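Local structure of BH1478 protein (Bacillus halodurans, 2QUP) at residues A[106-109]-A[110-114]; A[81-84]-A[85-89]. The protein is of unknown function, an almost wholly helical member of the DUF327 family whose chain runs through four helices. All blocks are in the same frame, centred on the assembly; numbering follows the deposited sequence.

Contact 1. Residues A[106-109]-A[110-114]; sequences KEVD and RKLLD
Val108 and Leu112 run side by side one helical turn apart, CG1 of Val108 coming to 4.0 Å from CD1 of Leu112 in one of the leucine's two conformers. Val108 places CG1 anti to the backbone N (chi1 168°), turning it along the helix to the leucine. The Leu112 amide also hydrogen-bonds Val108 O at 2.8 Å; this is the closer-packed side. The other side is charged and looser. Arg110 grips the Glu107 carboxylate side-on. NE reaches OE1 of Glu107 at 3.1 Å, a fairly straight bond in the guanidinium plane but above the carboxylate plane. NH2 of Arg110 takes the syn lone pair of OE2 of Glu107 at 3.3 Å, less straight and tilted from the guanidinium plane; the two flat groups stand 63° apart. NH1 of Arg110 then meets OD1 of Asp114 at 3.3 Å, so one guanidinium joins acids three residues before and four residues after it in a surface salt-bridge network. Asp109 hydrogen-bonds a bound glycerol through OD2. Within the fold, helix 98-120 lays Val108 on Leu139 and Lys111 on Ile136 and Leu139 of helix 126-144, while Leu112 touches Ile136 there and also Tyr69 and Val73 of helix 63-88.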
ATOM      1  N   LYS A 106       6.678   2.614   8.196  1.00 32.50           N
ATOM      2  CA  LYS A 106       6.751   3.827   8.993  1.00 35.48           C
ATOM      3  C   LYS A 106       6.627   5.112   8.177  1.00 38.38           C
ATOM      4  O   LYS A 106       5.996   6.075   8.623  1.00 42.35           O
ATOM      5  CB  LYS A 106       7.973   3.812   9.923  1.00 38.47           C
ATOM      6  CG  LYS A 106       7.889   2.672  11.008  1.00 49.98           C
ATOM      7  CD  LYS A 106       8.930   2.772  12.148  1.00 39.04           C
ATOM      8  CE  LYS A 106      10.372   2.791  11.626  1.00 57.22           C
ATOM      9  NZ  LYS A 106      11.069   1.476  11.745  1.00 50.03           N
ATOM     10  N   GLU A 107       7.182   5.127   6.974  1.00 32.22           N
ATOM     11  CA  GLU A 107       7.052   6.302   6.105  1.00 29.85           C
ATOM     12  C   GLU A 107       5.659   6.448   5.510  1.00 30.25           C
ATOM     13  O   GLU A 107       5.229   7.563   5.223  1.00 32.46           O
ATOM     14  CB  GLU A 107       8.061   6.257   4.971  1.00 34.46           C
ATOM     15  CG  GLU A 107       9.290   7.128   5.166  1.00 55.56           C
ATOM     16  CD  GLU A 107       8.963   8.603   5.340  1.00 67.64           C
ATOM     17  OE1 GLU A 107       9.577   9.242   6.227  1.00 71.86           O
ATOM     18  OE2 GLU A 107       8.105   9.121   4.590  1.00 73.51           O
ATOM     19  N   VAL A 108       4.975   5.318   5.300  1.00 24.22           N
ATOM     20  CA  VAL A 108       3.600   5.299   4.832  1.00 23.88           C
ATOM     21  C   VAL A 108       2.710   5.958   5.884  1.00 28.66           C
ATOM     22  O   VAL A 108       1.930   6.856   5.556  1.00 22.30           O
ATOM     23  CB  VAL A 108       3.075   3.827   4.548  1.00 24.18           C
ATOM     24  CG1 VAL A 108       1.572   3.829   4.341  1.00 20.91           C
ATOM     25  CG2 VAL A 108       3.716   3.242   3.299  1.00 15.82           C
ATOM     26  N   ASP A 109       2.849   5.504   7.139  1.00 28.20           N
ATOM     27  CA  ASP A 109       2.128   6.066   8.277  1.00 27.66           C
ATOM     28  C   ASP A 109       2.338   7.584   8.350  1.00 22.87           C
ATOM     29  O   ASP A 109       1.368   8.327   8.392  1.00 24.37           O
ATOM     30  CB  ASP A 109       2.599   5.403   9.571  1.00 28.64           C
ATOM     31  CG  ASP A 109       1.719   5.745  10.760  1.00 41.56           C
ATOM     32  OD1 ASP A 109       2.117   6.613  11.555  1.00 26.70           O
ATOM     33  OD2 ASP A 109       0.637   5.136  10.917  1.00 46.84           O
ATOM     34  N   ARG A 110       3.591   8.028   8.332  1.00 23.30           N
ATOM     35  CA  ARG A 110       3.925   9.466   8.299  1.00 24.05           C
ATOM     36  C   ARG A 110       3.135  10.216   7.231  1.00 31.16           C
ATOM     37  O   ARG A 110       2.489  11.223   7.532  1.00 32.38           O
ATOM     38  CB  ARG A 110       5.398   9.645   8.000  1.00 30.57           C
ATOM     39  CG  ARG A 110       6.267   9.979   9.201  1.00 48.87           C
ATOM     40  CD  ARG A 110       7.117  11.218   8.947  1.00 58.76           C
ATOM     41  NE  ARG A 110       7.659  11.286   7.583  1.00 73.34           N
ATOM     42  CZ  ARG A 110       7.471  12.297   6.728  1.00 77.95           C
ATOM     43  NH1 ARG A 110       6.746  13.352   7.070  1.00 81.87           N
ATOM     44  NH2 ARG A 110       8.014  12.254   5.519  1.00 79.84           N
ATOM     45  N   LYS A 111       3.191   9.706   5.993  1.00 28.75           N
ATOM     46  CA  LYS A 111       2.476  10.274   4.846  1.00 27.77           C
ATOM     47  C   LYS A 111       0.945  10.297   4.958  1.00 21.58           C
ATOM     48  O   LYS A 111       0.320  11.272   4.560  1.00 24.60           O
ATOM     49  CB  LYS A 111       2.913   9.599   3.529  1.00 31.58           C
ATOM     50  CG  LYS A 111       4.329   9.955   3.014  1.00 28.62           C
ATOM     51  CD  LYS A 111       4.653  11.455   3.141  1.00 43.55           C
ATOM     52  CE  LYS A 111       6.081  11.776   2.690  1.00 44.75           C
ATOM     53  NZ  LYS A 111       6.469  13.217   2.917  1.00 41.93           N
ATOM     54  N   LEU A 112       0.363   9.215   5.469  0.50 18.57           N
ATOM     55  CA  LEU A 112      -1.066   9.145   5.702  0.50 18.19           C
ATOM     56  C   LEU A 112      -1.561  10.236   6.647  0.50 24.90           C
ATOM     57  O   LEU A 112      -2.603  10.852   6.393  0.50 26.00           O
ATOM     58  CB  LEU A 112      -1.455   7.759   6.232  0.50 16.25           C
ATOM     59  CG  LEU A 112      -1.514   6.694   5.148  0.50  2.51           C
ATOM     60  CD1 LEU A 112      -1.879   5.278   5.754  0.50  2.72           C
ATOM     61  CD2 LEU A 112      -2.537   7.104   4.043  0.50  2.00           C
ATOM     62  N   LEU A 113      -0.799  10.489   7.713  1.00 27.41           N
ATOM     63  CA  LEU A 113      -1.141  11.523   8.693  1.00 25.66           C
ATOM     64  C   LEU A 113      -1.039  12.899   8.046  1.00 27.89           C
ATOM     65  O   LEU A 113      -1.858  13.764   8.312  1.00 29.86           O
ATOM     66  CB  LEU A 113      -0.210  11.444   9.906  1.00 21.60           C
ATOM     67  CG  LEU A 113      -0.331  10.235  10.840  1.00 27.72           C
ATOM     68  CD1 LEU A 113       0.859  10.181  11.820  1.00 21.63           C
ATOM     69  CD2 LEU A 113      -1.645  10.263  11.593  1.00 25.41           C
ATOM     70  N   ASP A 114      -0.054  13.079   7.173  1.00 26.33           N
ATOM     71  CA  ASP A 114       0.146  14.355   6.466  1.00 30.02           C
ATOM     72  C   ASP A 114      -0.932  14.638   5.429  1.00 32.94           C
ATOM     73  O   ASP A 114      -1.228  15.800   5.093  1.00 24.27           O
ATOM     74  CB  ASP A 114       1.502  14.357   5.770  1.00 32.79           C
ATOM     75  CG  ASP A 114       2.646  14.588   6.725  1.00 38.59           C
ATOM     76  OD1 ASP A 114       3.797  14.519   6.261  1.00 42.01           O
ATOM     77  OD2 ASP A 114       2.399  14.841   7.929  1.00 42.90           O
TER

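Contact 2. Residues A[81-84]-A[85-89]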
ATOM      1  N   VAL A  81       3.118  -6.443   4.009  1.00 29.87           N
ATOM      2  CA  VAL A  81       4.113  -6.828   5.040  1.00 26.05           C
ATOM      3  C   VAL A  81       4.177  -8.339   5.211  1.00 25.69           C
ATOM      4  O   VAL A  81       5.255  -8.909   5.262  1.00 29.44           O
ATOM      5  CB  VAL A  81       3.867  -6.161   6.426  1.00 27.38           C
ATOM      6  CG1 VAL A  81       4.921  -6.617   7.453  1.00 33.15           C
ATOM      7  CG2 VAL A  81       3.934  -4.663   6.335  1.00 20.89           C
ATOM      8  N   GLU A  82       3.016  -8.980   5.282  1.00 31.46           N
ATOM      9  CA  GLU A  82       2.940 -10.430   5.423  1.00 31.32           C
ATOM     10  C   GLU A  82       3.602 -11.157   4.260  1.00 34.10           C
ATOM     11  O   GLU A  82       4.383 -12.080   4.486  1.00 37.82           O
ATOM     12  CB  GLU A  82       1.494 -10.883   5.577  1.00 33.15           C
ATOM     13  CG  GLU A  82       1.360 -12.262   6.190  1.00 45.58           C
ATOM     14  CD  GLU A  82       0.036 -12.912   5.872  1.00 54.96           C
ATOM     15  OE1 GLU A  82      -0.184 -14.050   6.335  1.00 58.20           O
ATOM     16  OE2 GLU A  82      -0.784 -12.289   5.161  1.00 62.12           O
ATOM     17  N   LEU A  83       3.315 -10.723   3.030  1.00 30.95           N
ATOM     18  CA  LEU A  83       4.033 -11.211   1.848  1.00 31.12           C
ATOM     19  C   LEU A  83       5.533 -10.881   1.836  1.00 32.71           C
ATOM     20  O   LEU A  83       6.351 -11.770   1.610  1.00 37.54           O
ATOM     21  CB  LEU A  83       3.366 -10.727   0.553  1.00 28.23           C
ATOM     22  CG  LEU A  83       3.938 -11.261  -0.765  1.00 32.65           C
ATOM     23  CD1 LEU A  83       3.826 -12.791  -0.855  1.00 32.94           C
ATOM     24  CD2 LEU A  83       3.291 -10.586  -1.967  1.00 29.37           C
ATOM     25  N   GLY A  84       5.880  -9.614   2.070  1.00 30.87           N
ATOM     26  CA  GLY A  84       7.272  -9.176   2.192  1.00 26.09           C
ATOM     27  C   GLY A  84       8.177  -9.995   3.096  1.00 34.30           C
ATOM     28  O   GLY A  84       9.283 -10.378   2.698  1.00 31.41           O
ATOM     29  N   LEU A  85       7.691 -10.268   4.305  1.00 31.50           N
ATOM     30  CA  LEU A  85       8.423 -11.042   5.294  1.00 35.02           C
ATOM     31  C   LEU A  85       8.577 -12.500   4.891  1.00 40.34           C
ATOM     32  O   LEU A  85       9.578 -13.124   5.238  1.00 42.42           O
ATOM     33  CB  LEU A  85       7.762 -10.951   6.682  1.00 31.84           C
ATOM     34  CG  LEU A  85       7.694  -9.599   7.410  1.00 28.45           C
ATOM     35  CD1 LEU A  85       6.872  -9.746   8.675  1.00 27.56           C
ATOM     36  CD2 LEU A  85       9.087  -9.017   7.734  1.00 20.99           C
ATOM     37  N   ARG A  86       7.603 -13.045   4.168  1.00 36.64           N
ATOM     38  CA  ARG A  86       7.736 -14.417   3.672  1.00 39.58           C
ATOM     39  C   ARG A  86       8.726 -14.523   2.512  1.00 39.94           C
ATOM     40  O   ARG A  86       9.548 -15.442   2.472  1.00 42.82           O
ATOM     41  CB  ARG A  86       6.388 -14.990   3.268  1.00 40.90           C
ATOM     42  CG  ARG A  86       6.298 -16.501   3.412  1.00 44.09           C
ATOM     43  CD  ARG A  86       4.850 -16.989   3.345  1.00 45.11           C
ATOM     44  NE  ARG A  86       4.164 -16.617   2.102  1.00 46.60           N
ATOM     45  CZ  ARG A  86       3.136 -15.771   2.025  1.00 45.88           C
ATOM     46  NH1 ARG A  86       2.662 -15.192   3.120  1.00 41.53           N
ATOM     47  NH2 ARG A  86       2.579 -15.506   0.850  1.00 45.40           N
ATOM     48  N   LEU A  87       8.658 -13.567   1.587  1.00 38.92           N
ATOM     49  CA  LEU A  87       9.576 -13.502   0.451  1.00 40.23           C
ATOM     50  C   LEU A  87      11.032 -13.353   0.859  1.00 45.18           C
ATOM     51  O   LEU A  87      11.911 -13.824   0.139  1.00 46.61           O
ATOM     52  CB  LEU A  87       9.220 -12.357  -0.484  1.00 34.92           C
ATOM     53  CG  LEU A  87       7.965 -12.451  -1.345  1.00 39.92           C
ATOM     54  CD1 LEU A  87       7.933 -11.271  -2.313  1.00 28.73           C
ATOM     55  CD2 LEU A  87       7.891 -13.788  -2.076  1.00 38.90           C
ATOM     56  N   GLU A  88      11.271 -12.693   1.999  1.00 46.77           N
ATOM     57  CA  GLU A  88      12.612 -12.577   2.590  1.00 50.66           C
ATOM     58  C   GLU A  88      13.197 -13.950   2.902  1.00 53.00           C
ATOM     59  O   GLU A  88      14.392 -14.178   2.710  1.00 56.54           O
ATOM     60  CB  GLU A  88      12.588 -11.739   3.874  1.00 46.24           C
ATOM     61  CG  GLU A  88      12.396 -10.237   3.687  1.00 42.40           C
ATOM     62  CD  GLU A  88      13.620  -9.491   3.168  1.00 37.47           C
ATOM     63  OE1 GLU A  88      14.644  -9.443   3.884  1.00 31.13           O
ATOM     64  OE2 GLU A  88      13.536  -8.916   2.056  1.00 32.08           O
ATOM     65  N   GLU A  89      12.333 -14.855   3.364  1.00 55.98           N
ATOM     66  CA  GLU A  89      12.677 -16.242   3.644  1.00 58.53           C
ATOM     67  C   GLU A  89      12.567 -17.183   2.427  1.00 58.23           C
ATOM     68  O   GLU A  89      12.365 -18.386   2.590  1.00 63.47           O
ATOM     69  CB  GLU A  89      11.796 -16.757   4.779  1.00 56.31           C
ATOM     70  CG  GLU A  89      12.054 -16.106   6.134  1.00 64.24           C
ATOM     71  CD  GLU A  89      10.998 -16.488   7.175  1.00 72.42           C
ATOM     72  OE1 GLU A  89      10.664 -17.692   7.280  1.00 85.67           O
ATOM     73  OE2 GLU A  89      10.494 -15.588   7.888  1.00 79.29           O
TER
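Val81 and Leu85 carry one of two apolar pairs here, lying alongside each other with CG1 of Val81 3.9 Å from CD1 of Leu85. Leu85 sets CG anti to its carbonyl carbon (chi1 -64°), which draws the side chain back over the preceding turn, with its CG 3.3 Å from Val81 O. Replacing Leu85 by an alanine would probably open a gap beside Val81 CG1 and cost the packing on Tyr102 of helix 98-120. The second pair is Leu83 and Leu87, which cross at a slant, CD1 of Leu83 lying 4.2 Å from CG of Leu87; Leu83 continues onto Ala39 and Leu43 of helix 27-60.

Backbone bonds tie the same turns together. Leu85 N to Val81 O and Leu87 N to Leu83 O are both 2.9 Å, whereas Arg86 N to Glu82 O is weak at 3.4 Å. Glu88 N bonds Gly84 O.

The charged side chains mostly find their partners beyond these turns. The guanidinium of Arg86 has Leu83 CA over one face, and its NH2 comes to 3.4 Å from CD1 of Leu83. Its NE makes a salt bridge with Asp36; Glu82, with OE1 4.4 Å from NH1 of Arg86, is too distant for one. Glu88 binds the amides of Gly97 and Arg96 through its two carboxylate oxygens. Apolar pairs thus bind turn to turn within the helix, while its strong side-chain polar bonds are spent on other parts of the chain: Arg86 fastens this end to helix 27-60, and Glu88 to the residues just before helix 98-120.

Both contacts are single-helix affairs, on helices that follow each other in the chain: contact 2 near the end of helix 63-88, contact 1 midway along helix 98-120. Their centres lie 21 Å apart, and the nearest atoms, about 8 Å apart, do not touch. Contact 1 is mostly surface, with one buried residue, and its salt bridges stay within its own helix. Contact 2 is partly buried, with Leu83 and Gly84 enclosed, and sends a salt bridge to helix 27-60 and carboxylate hydrogen bonds to the amides before helix 98-120. Helix 126-144 is a shared neighbour, meeting side chains of both. Contact 1 also leans on helix 63-88, and contact 2 on helix 98-120.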